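Local coordinates for putative P4-specific DNA primase (Enterobacteria phage P4, PDB 1KA8), which primes and unwinds DNA during phage P4 replication, this fragment being the winged-helix domain that binds the replication origin, at residues 10-15 with 86-92; 4-8 with 40-45; 21-26 with 34-40. All coordinates share one frame; numbering follows the deposited sequence.

Contact 1. Residues 10-15 with 86-92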
loop_
_atom_site.group_PDB
_atom_site.type_symbol
_atom_site.label_atom_id
_atom_site.label_comp_id
_atom_site.label_asym_id
_atom_site.label_seq_id
_atom_site.Cartn_x
_atom_site.Cartn_y
_atom_site.Cartn_z
ATOM N N GLY A 10 5.635 -3.805 9.413
ATOM C CA GLY A 10 6.251 -5.055 9.811
ATOM C C GLY A 10 6.442 -5.127 11.313
ATOM O O GLY A 10 6.625 -6.200 11.871
ATOM N N TYR A 11 6.410 -3.970 11.961
ATOM C CA TYR A 11 6.560 -3.876 13.405
ATOM C C TYR A 11 5.197 -3.876 14.077
ATOM O O TYR A 11 5.081 -3.471 15.225
ATOM C CB TYR A 11 7.268 -2.583 13.781
ATOM C CG TYR A 11 8.743 -2.564 13.528
ATOM C CD1 TYR A 11 9.625 -3.210 14.388
ATOM C CD2 TYR A 11 9.270 -1.859 12.457
ATOM C CE1 TYR A 11 10.995 -3.145 14.187
ATOM C CE2 TYR A 11 10.636 -1.790 12.252
ATOM C CZ TYR A 11 11.487 -2.432 13.120
ATOM O OH TYR A 11 12.836 -2.329 12.925
ATOM N N LEU A 12 4.164 -4.325 13.381
ATOM C CA LEU A 12 2.840 -4.319 13.986
ATOM C C LEU A 12 2.242 -5.696 14.228
ATOM O O LEU A 12 2.458 -6.621 13.440
ATOM C CB LEU A 12 1.882 -3.510 13.119
ATOM C CG LEU A 12 2.277 -2.063 12.832
ATOM C CD1 LEU A 12 1.200 -1.457 11.973
ATOM C CD2 LEU A 12 2.415 -1.257 14.116
ATOM N N GLU A 13 1.486 -5.815 15.325
ATOM C CA GLU A 13 0.802 -7.055 15.710
ATOM C C GLU A 13 -0.661 -6.760 15.950
ATOM O O GLU A 13 -1.029 -5.655 16.365
ATOM C CB GLU A 13 1.335 -7.619 17.015
ATOM C CG GLU A 13 2.824 -7.817 17.095
ATOM C CD GLU A 13 3.285 -8.019 18.540
ATOM O OE1 GLU A 13 2.650 -7.411 19.437
ATOM O OE2 GLU A 13 4.279 -8.761 18.774
ATOM N N THR A 14 -1.493 -7.766 15.708
ATOM C CA THR A 14 -2.934 -7.645 15.922
ATOM C C THR A 14 -3.367 -8.122 17.311
ATOM O O THR A 14 -2.751 -9.013 17.893
ATOM C CB THR A 14 -3.724 -8.485 14.943
ATOM O OG1 THR A 14 -2.941 -9.625 14.575
ATOM C CG2 THR A 14 -4.111 -7.671 13.734
ATOM N N LEU A 15 -4.443 -7.526 17.823
ATOM C CA LEU A 15 -5.017 -7.861 19.127
ATOM C C LEU A 15 -6.340 -8.620 18.953
ATOM O O LEU A 15 -7.073 -8.411 17.984
ATOM C CB LEU A 15 -5.295 -6.585 19.934
ATOM C CG LEU A 15 -4.160 -5.776 20.566
ATOM C CD1 LEU A 15 -4.718 -4.490 21.158
ATOM C CD2 LEU A 15 -3.480 -6.601 21.639
ATOM N N ASN A 86 -6.892 -2.520 16.364
ATOM C CA ASN A 86 -6.625 -3.717 17.127
ATOM C C ASN A 86 -5.152 -4.002 16.913
ATOM O O ASN A 86 -4.751 -5.162 16.763
ATOM C CB ASN A 86 -7.432 -4.880 16.579
ATOM C CG ASN A 86 -6.984 -5.282 15.193
ATOM O OD1 ASN A 86 -6.992 -4.464 14.282
ATOM N ND2 ASN A 86 -6.581 -6.536 15.025
ATOM N N LEU A 87 -4.338 -2.952 16.898
ATOM C CA LEU A 87 -2.919 -3.162 16.652
ATOM C C LEU A 87 -2.000 -2.620 17.734
ATOM O O LEU A 87 -2.324 -1.647 18.417
ATOM C CB LEU A 87 -2.534 -2.526 15.311
ATOM C CG LEU A 87 -3.476 -2.771 14.129
ATOM C CD1 LEU A 87 -3.297 -1.664 13.090
ATOM C CD2 LEU A 87 -3.224 -4.156 13.542
ATOM N N THR A 88 -0.839 -3.261 17.876
ATOM C CA THR A 88 0.163 -2.820 18.843
ATOM C C THR A 88 1.543 -3.033 18.261
ATOM O O THR A 88 1.721 -3.839 17.338
ATOM C CB THR A 88 0.098 -3.598 20.182
ATOM O OG1 THR A 88 0.749 -4.869 20.038
ATOM C CG2 THR A 88 -1.330 -3.830 20.584
ATOM N N LEU A 89 2.524 -2.328 18.813
ATOM C CA LEU A 89 3.886 -2.461 18.316
ATOM C C LEU A 89 4.570 -3.703 18.854
ATOM O O LEU A 89 4.493 -3.986 20.042
ATOM C CB LEU A 89 4.756 -1.244 18.685
ATOM C CG LEU A 89 4.247 0.182 18.487
ATOM C CD1 LEU A 89 5.446 1.086 18.395
ATOM C CD2 LEU A 89 3.380 0.289 17.245
ATOM N N LYS A 90 5.230 -4.445 17.971
ATOM C CA LYS A 90 5.981 -5.624 18.371
ATOM C C LYS A 90 7.087 -5.100 19.281
ATOM O O LYS A 90 7.374 -3.914 19.280
ATOM C CB LYS A 90 6.624 -6.311 17.162
ATOM C CG LYS A 90 5.655 -6.903 16.147
ATOM C CD LYS A 90 6.430 -7.715 15.114
ATOM C CE LYS A 90 5.519 -8.460 14.146
ATOM N NZ LYS A 90 4.743 -7.571 13.208
ATOM N N GLU A 91 7.713 -5.981 20.054
ATOM C CA GLU A 91 8.779 -5.582 20.982
ATOM C C GLU A 91 10.031 -5.010 20.292
ATOM O O GLU A 91 10.635 -4.083 20.817
ATOM C CB GLU A 91 9.189 -6.778 21.866
ATOM C CG GLU A 91 10.180 -7.731 21.162
ATOM C CD GLU A 91 10.506 -9.009 21.937
ATOM O OE1 GLU A 91 10.863 -8.918 23.141
ATOM O OE2 GLU A 91 10.418 -10.108 21.325
ATOM N N GLU A 92 10.426 -5.555 19.136
ATOM C CA GLU A 92 11.618 -5.065 18.456
ATOM C C GLU A 92 11.514 -3.575 18.143
ATOM O O GLU A 92 12.528 -2.877 18.002
ATOM C CB GLU A 92 11.889 -5.876 17.189
ATOM C CG GLU A 92 10.679 -6.547 16.577
ATOM C CD GLU A 92 10.366 -7.898 17.209
ATOM O OE1 GLU A 92 9.788 -7.928 18.316
ATOM O OE2 GLU A 92 10.701 -8.936 16.596
#
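Glu13 and Thr88 exchange two backbone hydrogen bonds at the middle of an antiparallel ladder between strand 12-14 and the end of strand 82-89. The ladder forms one side of the small three-stranded sheet of a winged-helix domain; strand 76-79 flanks 82-89 on the other side and makes up the wing with it. Glu13 N meets Thr88 O at 2.8 Å, and Thr88 N reaches Glu13 O at 2.8 Å. Leu15 N bonds to Asn86 O at one end. At the other, Lys90 N reaches Tyr11 O at 2.9 Å. The strand directions differ by 142°, a marked twist.

Side chains alternate between the two faces. On one face Leu12 and Leu89 run parallel, with Leu12 CD2 3.6 Å from Leu89 CD2. Leu87 CD2 meets Thr14 CG2 at 3.6 Å on the same face. Glu13 and Thr88 share the opposite face, and Thr88 CG2 rests against CG and both methyls of Leu15, 3.4 Å from Leu15 CG. Lys90 is extended as far as CE, slants across Glu13 and bends at its last torsion (chi4 68°). NZ donates to Gly10 O at 2.7 Å, from well above the carbonyl plane, and also to Leu12 O, a bond modelled so short that its length is doubtful. One ammonium thus grips two carbonyls two residues apart.

Further out, Leu87 is backed by Leu37 of helix 37-47 and by Leu63 and Leu67 of helix 56-69, and Asn86 ND2 is held by Asn73 O. The Tyr11 ring packs edge-to-face with Trp97, and its OH is hydrogen-bonded to Asp96 OD2; beside it runs the backbone of Glu92, with Glu92 C 4.0 Å from Tyr11 CE1.

Contact 2. Residues 4-8 with 40-45; sequences PTFDF and AYLAYM
Phe8 projects from helix 4-8 into an aromatic cluster with Tyr41 and Tyr44 of helix 37-47. In the winged-helix topology this joins the first helix, which leads into strand 12-14, to the helix that follows that strand. The segment axes stay 10.0 Å apart and run at 119° to each other, so large side chains fill the gap.

The aromatic contacts dominate. Tyr41 turns an edge toward the face of Phe8, with centroids 5.4 Å apart and planes at 69°. The backbone of Tyr41 adds a CH-pi contact, its CA lying over the Phe8 ring 3.8 Å from the centroid. Phe8 reaches this far because its CG is anti to the backbone N (chi1 168°), which carries the ring across to the second helix. Tyr44 meets Phe8 differently: the two side chains pass antiparallel with their rings oblique, and Phe8 CA sits over one face of the tyrosine. Trp97 packs edge-to-face on Tyr44, and Phe59 of helix 56-69 touches both Phe8 and Tyr41.

Aliphatic contacts border the cluster. The methyl of Ala40 lies at the edge of the Phe8 ring, in its plane, with CB 4.0 Å from Phe8 CZ. Met45, bent at chi2, lies roughly perpendicular to Pro4 and brings SD to 3.5 Å from Pro4 CB. At the dimer contact, Thr5 packs on Glu69 and Phe6 on Asp3, both of the second subunit.

The polar groups contribute little. Thr5 OG1 and Tyr41 OH share a weak hydrogen bond, less certain because the phenol oxygen is crowded in the model. The Asp7 carboxylate stands nearly perpendicular to the Tyr44 ring, yet Tyr44 OH touches the Asp7 methylene rather than the carboxylate, lying 3.2 Å from Asp7 CB and 4.0 Å from Asp7 OD2.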
loop_
_atom_site.group_PDB
_atom_site.type_symbol
_atom_site.label_atom_id
_atom_site.label_comp_id
_atom_site.label_asym_id
_atom_site.label_seq_id
_atom_site.Cartn_x
_atom_site.Cartn_y
_atom_site.Cartn_z
ATOM N N PRO A 4 9.342 2.034 2.767
ATOM C CA PRO A 4 9.370 2.158 4.219
ATOM C C PRO A 4 8.017 1.977 4.897
ATOM O O PRO A 4 7.930 1.308 5.921
ATOM C CB PRO A 4 9.993 3.541 4.433
ATOM C CG PRO A 4 9.556 4.271 3.240
ATOM C CD PRO A 4 9.810 3.283 2.146
ATOM N N THR A 5 6.965 2.552 4.338
ATOM C CA THR A 5 5.654 2.385 4.935
ATOM C C THR A 5 5.393 0.898 5.189
ATOM O O THR A 5 4.896 0.506 6.249
ATOM C CB THR A 5 4.562 2.930 4.007
ATOM O OG1 THR A 5 4.588 4.368 4.023
ATOM C CG2 THR A 5 3.197 2.405 4.429
ATOM N N PHE A 6 5.739 0.072 4.212
ATOM C CA PHE A 6 5.551 -1.367 4.338
ATOM C C PHE A 6 6.387 -1.976 5.469
ATOM O O PHE A 6 5.898 -2.826 6.226
ATOM C CB PHE A 6 5.944 -2.066 3.058
ATOM C CG PHE A 6 5.805 -3.537 3.124
ATOM C CD1 PHE A 6 4.547 -4.130 2.975
ATOM C CD2 PHE A 6 6.917 -4.333 3.368
ATOM C CE1 PHE A 6 4.386 -5.538 3.074
ATOM C CE2 PHE A 6 6.785 -5.730 3.469
ATOM C CZ PHE A 6 5.513 -6.345 3.323
ATOM N N ASP A 7 7.651 -1.567 5.560
ATOM C CA ASP A 7 8.536 -2.076 6.613
ATOM C C ASP A 7 7.980 -1.735 7.984
ATOM O O ASP A 7 7.983 -2.567 8.881
ATOM C CB ASP A 7 9.939 -1.488 6.484
ATOM C CG ASP A 7 10.550 -1.741 5.121
ATOM O OD1 ASP A 7 10.063 -2.661 4.403
ATOM O OD2 ASP A 7 11.520 -1.025 4.781
ATOM N N PHE A 8 7.507 -0.504 8.135
ATOM C CA PHE A 8 6.922 -0.060 9.383
ATOM C C PHE A 8 5.822 -1.029 9.786
ATOM O O PHE A 8 5.782 -1.493 10.917
ATOM C CB PHE A 8 6.321 1.330 9.215
ATOM C CG PHE A 8 5.439 1.751 10.360
ATOM C CD1 PHE A 8 5.990 2.276 11.527
ATOM C CD2 PHE A 8 4.053 1.625 10.269
ATOM C CE1 PHE A 8 5.175 2.671 12.583
ATOM C CE2 PHE A 8 3.237 2.016 11.316
ATOM C CZ PHE A 8 3.801 2.540 12.474
ATOM N N ALA A 40 3.319 6.903 15.589
ATOM C CA ALA A 40 4.320 5.850 15.605
ATOM C C ALA A 40 4.937 5.832 14.212
ATOM O O ALA A 40 6.163 5.756 14.055
ATOM C CB ALA A 40 3.672 4.503 15.916
ATOM N N TYR A 41 4.073 5.921 13.205
ATOM C CA TYR A 41 4.523 5.930 11.819
ATOM C C TYR A 41 5.546 7.040 11.525
ATOM O O TYR A 41 6.618 6.779 10.970
ATOM C CB TYR A 41 3.336 6.087 10.892
ATOM C CG TYR A 41 3.764 6.261 9.477
ATOM C CD1 TYR A 41 4.649 5.371 8.899
ATOM C CD2 TYR A 41 3.291 7.321 8.714
ATOM C CE1 TYR A 41 5.055 5.525 7.595
ATOM C CE2 TYR A 41 3.691 7.491 7.403
ATOM C CZ TYR A 41 4.577 6.585 6.841
ATOM O OH TYR A 41 4.967 6.726 5.523
ATOM N N LEU A 42 5.211 8.273 11.889
ATOM C CA LEU A 42 6.119 9.385 11.679
ATOM C C LEU A 42 7.448 9.089 12.356
ATOM O O LEU A 42 8.518 9.292 11.778
ATOM C CB LEU A 42 5.552 10.673 12.263
ATOM C CG LEU A 42 4.173 11.135 11.779
ATOM C CD1 LEU A 42 3.781 12.388 12.548
ATOM C CD2 LEU A 42 4.172 11.404 10.288
ATOM N N ALA A 43 7.387 8.602 13.588
ATOM C CA ALA A 43 8.608 8.290 14.340
ATOM C C ALA A 43 9.523 7.344 13.562
ATOM O O ALA A 43 10.735 7.544 13.495
ATOM C CB ALA A 43 8.241 7.672 15.716
ATOM N N TYR A 44 8.928 6.310 12.978
ATOM C CA TYR A 44 9.682 5.326 12.217
ATOM C C TYR A 44 10.328 5.934 10.977
ATOM O O TYR A 44 11.546 5.854 10.817
ATOM C CB TYR A 44 8.779 4.159 11.806
ATOM C CG TYR A 44 9.496 3.146 10.945
ATOM C CD1 TYR A 44 10.503 2.343 11.476
ATOM C CD2 TYR A 44 9.196 3.020 9.588
ATOM C CE1 TYR A 44 11.194 1.438 10.674
ATOM C CE2 TYR A 44 9.880 2.118 8.773
ATOM C CZ TYR A 44 10.877 1.330 9.320
ATOM O OH TYR A 44 11.552 0.431 8.526
ATOM N N MET A 45 9.513 6.517 10.096
ATOM C CA MET A 45 10.022 7.161 8.878
ATOM C C MET A 45 11.184 8.069 9.259
ATOM O O MET A 45 12.281 7.956 8.731
ATOM C CB MET A 45 8.940 8.019 8.201
ATOM C CG MET A 45 7.843 7.239 7.495
ATOM S SD MET A 45 8.626 6.190 6.325
ATOM C CE MET A 45 7.331 5.293 5.708
#

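Contact 3. Residues 21-26 with 34-40; sequences MYMGNA and RKYLYHA
A single backbone bridge, flanked by side-chain packing, ties the loop segment 21-26 to the residues that lead into helix 37-47. Tyr22 carries both bonds: its N reaches Lys35 O at 2.8 Å with an N-H...O angle of 170°, and its O accepts from Leu37 N. The same carbonyl also receives a CA-H...O contact from Tyr36, the residue at the N-cap position of the helix.

Met21 packs next to this bridge. Its SD meets Leu37 CD1 at 3.9 Å, and its bent end sets CE 3.7 Å from Ala40 CB. In winged-helix terms the loop links the first strand to the second helix. It also follows strand 82-89, since Met21 makes backbone hydrogen bonds with Thr85 and Leu87, and Met23 with Ile83.

Lys35 extends parallel to the Tyr22 side chain, placing NZ 4.4 Å from the Tyr22 ring centroid in an off-centre cation-pi contact. Gly24, just after the inverse gamma turn centred on Met23, brings its CA against the Tyr36 ring, while Tyr38 CD2 lies 4.0 Å from Ala26 N.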
loop_
_atom_site.group_PDB
_atom_site.type_symbol
_atom_site.label_atom_id
_atom_site.label_comp_id
_atom_site.label_asym_id
_atom_site.label_seq_id
_atom_site.Cartn_x
_atom_site.Cartn_y
_atom_site.Cartn_z
ATOM N N MET A 21 -3.829 0.449 19.513
ATOM C CA MET A 21 -3.502 1.837 19.194
ATOM C C MET A 21 -4.620 2.629 18.539
ATOM O O MET A 21 -5.545 2.076 17.945
ATOM C CB MET A 21 -2.282 1.890 18.274
ATOM C CG MET A 21 -1.002 1.581 18.972
ATOM S SD MET A 21 0.311 1.203 17.849
ATOM C CE MET A 21 1.189 2.757 18.010
ATOM N N TYR A 22 -4.518 3.940 18.660
ATOM C CA TYR A 22 -5.478 4.834 18.041
ATOM C C TYR A 22 -4.859 5.399 16.728
ATOM O O TYR A 22 -3.646 5.677 16.637
ATOM C CB TYR A 22 -5.814 5.986 18.996
ATOM C CG TYR A 22 -6.948 5.731 19.980
ATOM C CD1 TYR A 22 -6.707 5.198 21.249
ATOM C CD2 TYR A 22 -8.261 6.106 19.662
ATOM C CE1 TYR A 22 -7.749 5.060 22.183
ATOM C CE2 TYR A 22 -9.308 5.971 20.577
ATOM C CZ TYR A 22 -9.052 5.453 21.842
ATOM O OH TYR A 22 -10.104 5.354 22.752
ATOM N N MET A 23 -5.681 5.556 15.703
ATOM C CA MET A 23 -5.185 6.103 14.452
ATOM C C MET A 23 -5.113 7.602 14.652
ATOM O O MET A 23 -5.975 8.300 14.140
ATOM C CB MET A 23 -6.192 5.814 13.320
ATOM C CG MET A 23 -5.714 6.232 11.933
ATOM S SD MET A 23 -4.235 5.329 11.597
ATOM C CE MET A 23 -4.953 3.832 11.171
ATOM N N GLY A 24 -4.126 8.114 15.382
ATOM C CA GLY A 24 -4.087 9.558 15.606
ATOM C C GLY A 24 -4.186 10.419 14.347
ATOM O O GLY A 24 -4.855 10.067 13.375
ATOM N N ASN A 25 -3.540 11.576 14.359
ATOM C CA ASN A 25 -3.548 12.422 13.183
ATOM C C ASN A 25 -2.504 13.493 13.396
ATOM O O ASN A 25 -2.003 13.673 14.503
ATOM C CB ASN A 25 -4.928 12.997 12.948
ATOM C CG ASN A 25 -5.314 13.970 13.993
ATOM O OD1 ASN A 25 -6.485 14.119 14.304
ATOM N ND2 ASN A 25 -4.334 14.660 14.549
ATOM N N ALA A 26 -2.163 14.197 12.335
ATOM C CA ALA A 26 -1.123 15.204 12.405
ATOM C C ALA A 26 -1.343 16.338 13.401
ATOM O O ALA A 26 -0.392 16.913 13.921
ATOM C CB ALA A 26 -0.905 15.765 11.021
ATOM N N ARG A 34 3.409 5.883 21.309
ATOM C CA ARG A 34 2.889 4.607 21.769
ATOM C C ARG A 34 1.377 4.524 21.653
ATOM O O ARG A 34 0.822 3.447 21.465
ATOM C CB ARG A 34 3.331 4.385 23.215
ATOM C CG ARG A 34 3.286 2.962 23.693
ATOM C CD ARG A 34 4.535 2.160 23.362
ATOM N NE ARG A 34 4.545 0.946 24.184
ATOM C CZ ARG A 34 4.558 0.953 25.524
ATOM N NH1 ARG A 34 4.572 2.113 26.188
ATOM N NH2 ARG A 34 4.534 -0.195 26.206
ATOM N N LYS A 35 0.715 5.668 21.733
ATOM C CA LYS A 35 -0.739 5.701 21.665
ATOM C C LYS A 35 -1.316 5.863 20.258
ATOM O O LYS A 35 -2.312 5.215 19.910
ATOM C CB LYS A 35 -1.249 6.803 22.602
ATOM C CG LYS A 35 -2.755 7.013 22.693
ATOM C CD LYS A 35 -2.994 7.974 23.836
ATOM C CE LYS A 35 -4.243 8.822 23.695
ATOM N NZ LYS A 35 -5.521 8.065 23.644
ATOM N N TYR A 36 -0.702 6.713 19.434
ATOM C CA TYR A 36 -1.227 6.907 18.086
ATOM C C TYR A 36 -0.411 6.252 16.994
ATOM O O TYR A 36 0.794 6.483 16.857
ATOM C CB TYR A 36 -1.402 8.381 17.823
ATOM C CG TYR A 36 -2.231 9.024 18.892
ATOM C CD1 TYR A 36 -1.619 9.703 19.953
ATOM C CD2 TYR A 36 -3.631 8.982 18.840
ATOM C CE1 TYR A 36 -2.380 10.344 20.935
ATOM C CE2 TYR A 36 -4.402 9.616 19.814
ATOM C CZ TYR A 36 -3.762 10.296 20.848
ATOM O OH TYR A 36 -4.491 10.975 21.777
ATOM N N LEU A 37 -1.098 5.412 16.231
ATOM C CA LEU A 37 -0.485 4.662 15.155
ATOM C C LEU A 37 0.203 5.593 14.166
ATOM O O LEU A 37 1.360 5.383 13.789
ATOM C CB LEU A 37 -1.556 3.830 14.470
ATOM C CG LEU A 37 -1.063 2.753 13.522
ATOM C CD1 LEU A 37 0.214 2.138 14.024
ATOM C CD2 LEU A 37 -2.171 1.719 13.345
ATOM N N TYR A 38 -0.500 6.645 13.769
ATOM C CA TYR A 38 0.079 7.583 12.828
ATOM C C TYR A 38 1.351 8.224 13.393
ATOM O O TYR A 38 2.320 8.425 12.643
ATOM C CB TYR A 38 -0.946 8.667 12.433
ATOM C CG TYR A 38 -0.505 9.470 11.232
ATOM C CD1 TYR A 38 -0.293 8.845 10.007
ATOM C CD2 TYR A 38 -0.205 10.828 11.344
ATOM C CE1 TYR A 38 0.215 9.540 8.925
ATOM C CE2 TYR A 38 0.310 11.544 10.261
ATOM C CZ TYR A 38 0.522 10.891 9.050
ATOM O OH TYR A 38 1.054 11.568 7.963
ATOM N N HIS A 39 1.354 8.538 14.698
ATOM C CA HIS A 39 2.531 9.159 15.307
ATOM C C HIS A 39 3.658 8.157 15.320
ATOM O O HIS A 39 4.816 8.512 15.094
ATOM C CB HIS A 39 2.265 9.617 16.725
ATOM C CG HIS A 39 1.339 10.777 16.827
ATOM N ND1 HIS A 39 0.488 11.146 15.808
ATOM C CD2 HIS A 39 1.076 11.613 17.857
ATOM C CE1 HIS A 39 -0.263 12.158 16.204
ATOM N NE2 HIS A 39 0.073 12.461 17.447
ATOM N N ALA A 40 3.319 6.903 15.589
ATOM C CA ALA A 40 4.320 5.850 15.605
ATOM C C ALA A 40 4.937 5.832 14.212
ATOM O O ALA A 40 6.163 5.756 14.055
ATOM C CB ALA A 40 3.672 4.503 15.916
#

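How the contacts relate
The three contacts lie close together in one winged-helix domain, their centres 11 to 13 Å apart. Helix 37-47 is common to contacts 2 and 3, which share Ala40, and Leu37 at its start reaches Leu12 and Leu87 of contact 1 as well as Phe8 of contact 2. Contact 1 touches contact 2 through Tyr11 and Tyr44, and contact 3 through Leu89 packing on Met21. Along the chain, contact 3 is nested inside the loops closed by both others, whereas contacts 1 and 2 alternate. Helix 4-8, the sheet and helix 37-47 thus meet around Leu37, with helix 56-69 packing on all three contacts, in the fold of the origin-binding domain.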